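Local coordinates for amidohydrolase 3 domain-containing protein (Bacillus thuringiensis serovar konkukian, PDB 3GGM) that is of unknown function, but as an N-terminal piece of an amidohydrolase-family protein may contribute to hydrolysis of non-peptide carbon-nitrogen bonds, at residues A[2-10]-A[40-48]. Numbering follows the deposited sequence.
Sequences NVPDMILYN and ELLNSATEK
Ile7 and Tyr9, on one side of strand 6-9, pack against the turn at 40-44, held by a backbone bond from Asn43 N to Glu40 O, in the loop leading from strand 32-37 to strand 50-53, the parallel neighbour of 6-9 in the mixed sheet of this N-terminal part of the amidohydrolase-like protein. The apolar contacts centre on the two methyls of Leu42. Leu42 CD1 sits over the centre of the Tyr9 ring, 3.8 Å from its centroid and 11° off the normal, a CH-pi contact. Leu42 CD2 meets Ile7 CG2 at 3.8 Å. In the other branch of buried Ile7, CD1 is anti to CA (chi2 -178°), which stretches it out to Ala45 CB at 3.7 Å. Closer to the N-terminus, Val3 CG1 and CG2 come tip to tip with OG1 and CG2 of Thr46, while Pro4 lays CG and CD against Ser44 OG. No direct hydrogen bond joins the segments; a water donates to Asn2 O and to Ser44 O, each at 2.8 Å. At the start of the strand, Asp5 and Met6 both face Ile28, a classic bulge, and Asp5 OD2 accepts from Asp30 N. With OG between the backbone N and the carbonyl carbon (chi1 72°), Ser44 turns back to donate to Leu41 O at 2.7 Å, in the carbonyl plane; that oxygen also accepts from Ser44 N and lies 3.5 Å from Ile7 CD1.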
loop_
_atom_site.group_PDB
_atom_site.type_symbol
_atom_site.label_atom_id
_atom_site.label_comp_id
_atom_site.label_asym_id
_atom_site.label_seq_id
_atom_site.Cartn_x
_atom_site.Cartn_y
_atom_site.Cartn_z
ATOM N N ASN A 2 -26.111 0.023 -19.813
ATOM C CA ASN A 2 -25.100 -0.123 -18.766
ATOM C C ASN A 2 -24.856 1.173 -17.995
ATOM O O ASN A 2 -24.320 2.137 -18.542
ATOM C CB ASN A 2 -23.775 -0.584 -19.378
ATOM C CG ASN A 2 -23.945 -1.759 -20.318
ATOM O OD1 ASN A 2 -24.459 -2.808 -19.931
ATOM N ND2 ASN A 2 -23.509 -1.589 -21.563
ATOM N N VAL A 3 -25.235 1.182 -16.722
ATOM C CA VAL A 3 -25.052 2.356 -15.877
ATOM C C VAL A 3 -24.140 2.008 -14.702
ATOM O O VAL A 3 -24.396 1.050 -13.971
ATOM C CB VAL A 3 -26.404 2.863 -15.323
ATOM C CG1 VAL A 3 -26.191 4.134 -14.529
ATOM C CG2 VAL A 3 -27.375 3.117 -16.462
ATOM N N PRO A 4 -23.058 2.781 -14.507
ATOM C CA PRO A 4 -22.136 2.509 -13.398
ATOM C C PRO A 4 -22.712 2.919 -12.047
ATOM O O PRO A 4 -23.530 3.835 -11.967
ATOM C CB PRO A 4 -20.904 3.332 -13.765
ATOM C CG PRO A 4 -21.506 4.528 -14.448
ATOM C CD PRO A 4 -22.566 3.893 -15.341
ATOM N N ASP A 5 -22.282 2.245 -10.984
ATOM C CA ASP A 5 -22.765 2.586 -9.653
ATOM C C ASP A 5 -21.955 3.741 -9.086
ATOM O O ASP A 5 -22.463 4.549 -8.309
ATOM C CB ASP A 5 -22.652 1.390 -8.704
ATOM C CG ASP A 5 -23.438 0.189 -9.187
ATOM O OD1 ASP A 5 -24.529 0.387 -9.766
ATOM O OD2 ASP A 5 -22.966 -0.949 -8.976
ATOM N N MET A 6 -20.696 3.823 -9.498
ATOM C CA MET A 6 -19.802 4.862 -9.007
ATOM C C MET A 6 -18.880 5.373 -10.107
ATOM O O MET A 6 -18.462 4.615 -10.976
ATOM C CB MET A 6 -18.967 4.290 -7.855
ATOM C CG MET A 6 -17.749 5.111 -7.470
ATOM S SD MET A 6 -18.158 6.659 -6.654
ATOM C CE MET A 6 -18.639 6.021 -5.015
ATOM N N ILE A 7 -18.572 6.665 -10.056
ATOM C CA ILE A 7 -17.669 7.287 -11.016
ATOM C C ILE A 7 -16.764 8.259 -10.271
ATOM O O ILE A 7 -17.236 9.240 -9.704
ATOM C CB ILE A 7 -18.423 8.079 -12.101
ATOM C CG1 ILE A 7 -19.214 7.121 -12.994
ATOM C CG2 ILE A 7 -17.430 8.899 -12.922
ATOM C CD1 ILE A 7 -19.949 7.803 -14.131
ATOM N N LEU A 8 -15.470 7.959 -10.239
ATOM C CA LEU A 8 -14.516 8.840 -9.588
ATOM C C LEU A 8 -13.845 9.569 -10.740
ATOM O O LEU A 8 -13.344 8.925 -11.662
ATOM C CB LEU A 8 -13.474 8.044 -8.801
ATOM C CG LEU A 8 -13.942 7.199 -7.610
ATOM C CD1 LEU A 8 -14.561 5.900 -8.105
ATOM C CD2 LEU A 8 -12.751 6.882 -6.725
ATOM N N TYR A 9 -13.851 10.900 -10.705
ATOM C CA TYR A 9 -13.234 11.676 -11.784
ATOM C C TYR A 9 -12.369 12.830 -11.286
ATOM O O TYR A 9 -12.298 13.101 -10.087
ATOM C CB TYR A 9 -14.305 12.225 -12.726
ATOM C CG TYR A 9 -15.218 13.230 -12.060
ATOM C CD1 TYR A 9 -16.177 12.828 -11.133
ATOM C CD2 TYR A 9 -15.078 14.594 -12.317
ATOM C CE1 TYR A 9 -16.981 13.771 -10.467
ATOM C CE2 TYR A 9 -15.869 15.537 -11.665
ATOM C CZ TYR A 9 -16.814 15.123 -10.742
ATOM O OH TYR A 9 -17.577 16.072 -10.099
ATOM N N ASN A 10 -11.724 13.504 -12.235
ATOM C CA ASN A 10 -10.840 14.634 -11.969
ATOM C C ASN A 10 -9.706 14.287 -11.003
ATOM O O ASN A 10 -9.368 15.062 -10.092
ATOM C CB ASN A 10 -11.652 15.829 -11.452
ATOM C CG ASN A 10 -10.810 17.071 -11.282
ATOM O OD1 ASN A 10 -9.982 17.386 -12.132
ATOM N ND2 ASN A 10 -11.028 17.799 -10.183
ATOM N N GLU A 40 -15.586 12.533 -19.667
ATOM C CA GLU A 40 -16.669 12.134 -20.579
ATOM C C GLU A 40 -17.429 10.958 -19.957
ATOM O O GLU A 40 -18.585 10.716 -20.284
ATOM C CB GLU A 40 -16.147 11.748 -21.979
ATOM C CG GLU A 40 -15.272 10.495 -22.057
ATOM C CD GLU A 40 -13.870 10.714 -21.508
ATOM O OE1 GLU A 40 -13.544 11.858 -21.125
ATOM O OE2 GLU A 40 -13.092 9.739 -21.465
ATOM N N LEU A 41 -16.778 10.240 -19.047
ATOM C CA LEU A 41 -17.410 9.118 -18.364
ATOM C C LEU A 41 -18.676 9.570 -17.629
ATOM O O LEU A 41 -19.613 8.787 -17.434
ATOM C CB LEU A 41 -16.440 8.488 -17.362
ATOM C CG LEU A 41 -15.741 7.176 -17.738
ATOM C CD1 LEU A 41 -15.013 7.306 -19.064
ATOM C CD2 LEU A 41 -14.770 6.794 -16.606
ATOM N N LEU A 42 -18.708 10.833 -17.219
ATOM C CA LEU A 42 -19.874 11.338 -16.506
ATOM C C LEU A 42 -21.138 11.335 -17.379
ATOM O O LEU A 42 -22.250 11.410 -16.863
ATOM C CB LEU A 42 -19.593 12.749 -15.976
ATOM C CG LEU A 42 -18.558 12.809 -14.851
ATOM C CD1 LEU A 42 -18.121 14.265 -14.585
ATOM C CD2 LEU A 42 -19.170 12.179 -13.597
ATOM N N ASN A 43 -20.970 11.238 -18.695
ATOM C CA ASN A 43 -22.122 11.214 -19.593
ATOM C C ASN A 43 -22.882 9.898 -19.483
ATOM O O ASN A 43 -24.054 9.815 -19.862
ATOM C CB ASN A 43 -21.690 11.424 -21.046
ATOM C CG ASN A 43 -21.051 12.775 -21.276
ATOM O OD1 ASN A 43 -21.506 13.781 -20.737
ATOM N ND2 ASN A 43 -19.995 12.807 -22.084
ATOM N N SER A 44 -22.218 8.874 -18.955
ATOM C CA SER A 44 -22.830 7.553 -18.805
ATOM C C SER A 44 -23.574 7.424 -17.484
ATOM O O SER A 44 -24.325 6.472 -17.272
ATOM C CB SER A 44 -21.755 6.472 -18.866
ATOM O OG SER A 44 -20.981 6.483 -17.677
ATOM N N ALA A 45 -23.362 8.386 -16.595
ATOM C CA ALA A 45 -23.996 8.373 -15.285
ATOM C C ALA A 45 -25.487 8.718 -15.320
ATOM O O ALA A 45 -25.974 9.345 -16.259
ATOM C CB ALA A 45 -23.271 9.346 -14.361
ATOM N N THR A 46 -26.198 8.292 -14.280
ATOM C CA THR A 46 -27.622 8.578 -14.117
ATOM C C THR A 46 -27.852 8.856 -12.632
ATOM O O THR A 46 -26.957 8.650 -11.814
ATOM C CB THR A 46 -28.527 7.392 -14.553
ATOM O OG1 THR A 46 -28.278 6.256 -13.719
ATOM C CG2 THR A 46 -28.262 7.028 -16.000
ATOM N N GLU A 47 -29.047 9.326 -12.296
ATOM C CA GLU A 47 -29.410 9.651 -10.918
ATOM C C GLU A 47 -28.824 8.699 -9.871
ATOM O O GLU A 47 -28.403 9.131 -8.796
ATOM C CB GLU A 47 -30.939 9.667 -10.786
ATOM C CG GLU A 47 -31.638 10.689 -11.681
ATOM C CD GLU A 47 -31.667 12.085 -11.077
ATOM O OE1 GLU A 47 -32.340 12.270 -10.034
ATOM O OE2 GLU A 47 -31.020 12.994 -11.644
ATOM N N LYS A 48 -28.788 7.411 -10.189
ATOM C CA LYS A 48 -28.284 6.405 -9.261
ATOM C C LYS A 48 -26.764 6.310 -9.119
ATOM O O LYS A 48 -26.259 5.872 -8.085
ATOM C CB LYS A 48 -28.836 5.032 -9.645
ATOM C CG LYS A 48 -30.355 4.950 -9.601
ATOM C CD LYS A 48 -30.840 3.516 -9.773
ATOM C CE LYS A 48 -32.359 3.434 -9.699
ATOM N NZ LYS A 48 -32.825 2.020 -9.787
HETATM O O HOH W 1 -25.059 4.691 -19.248
#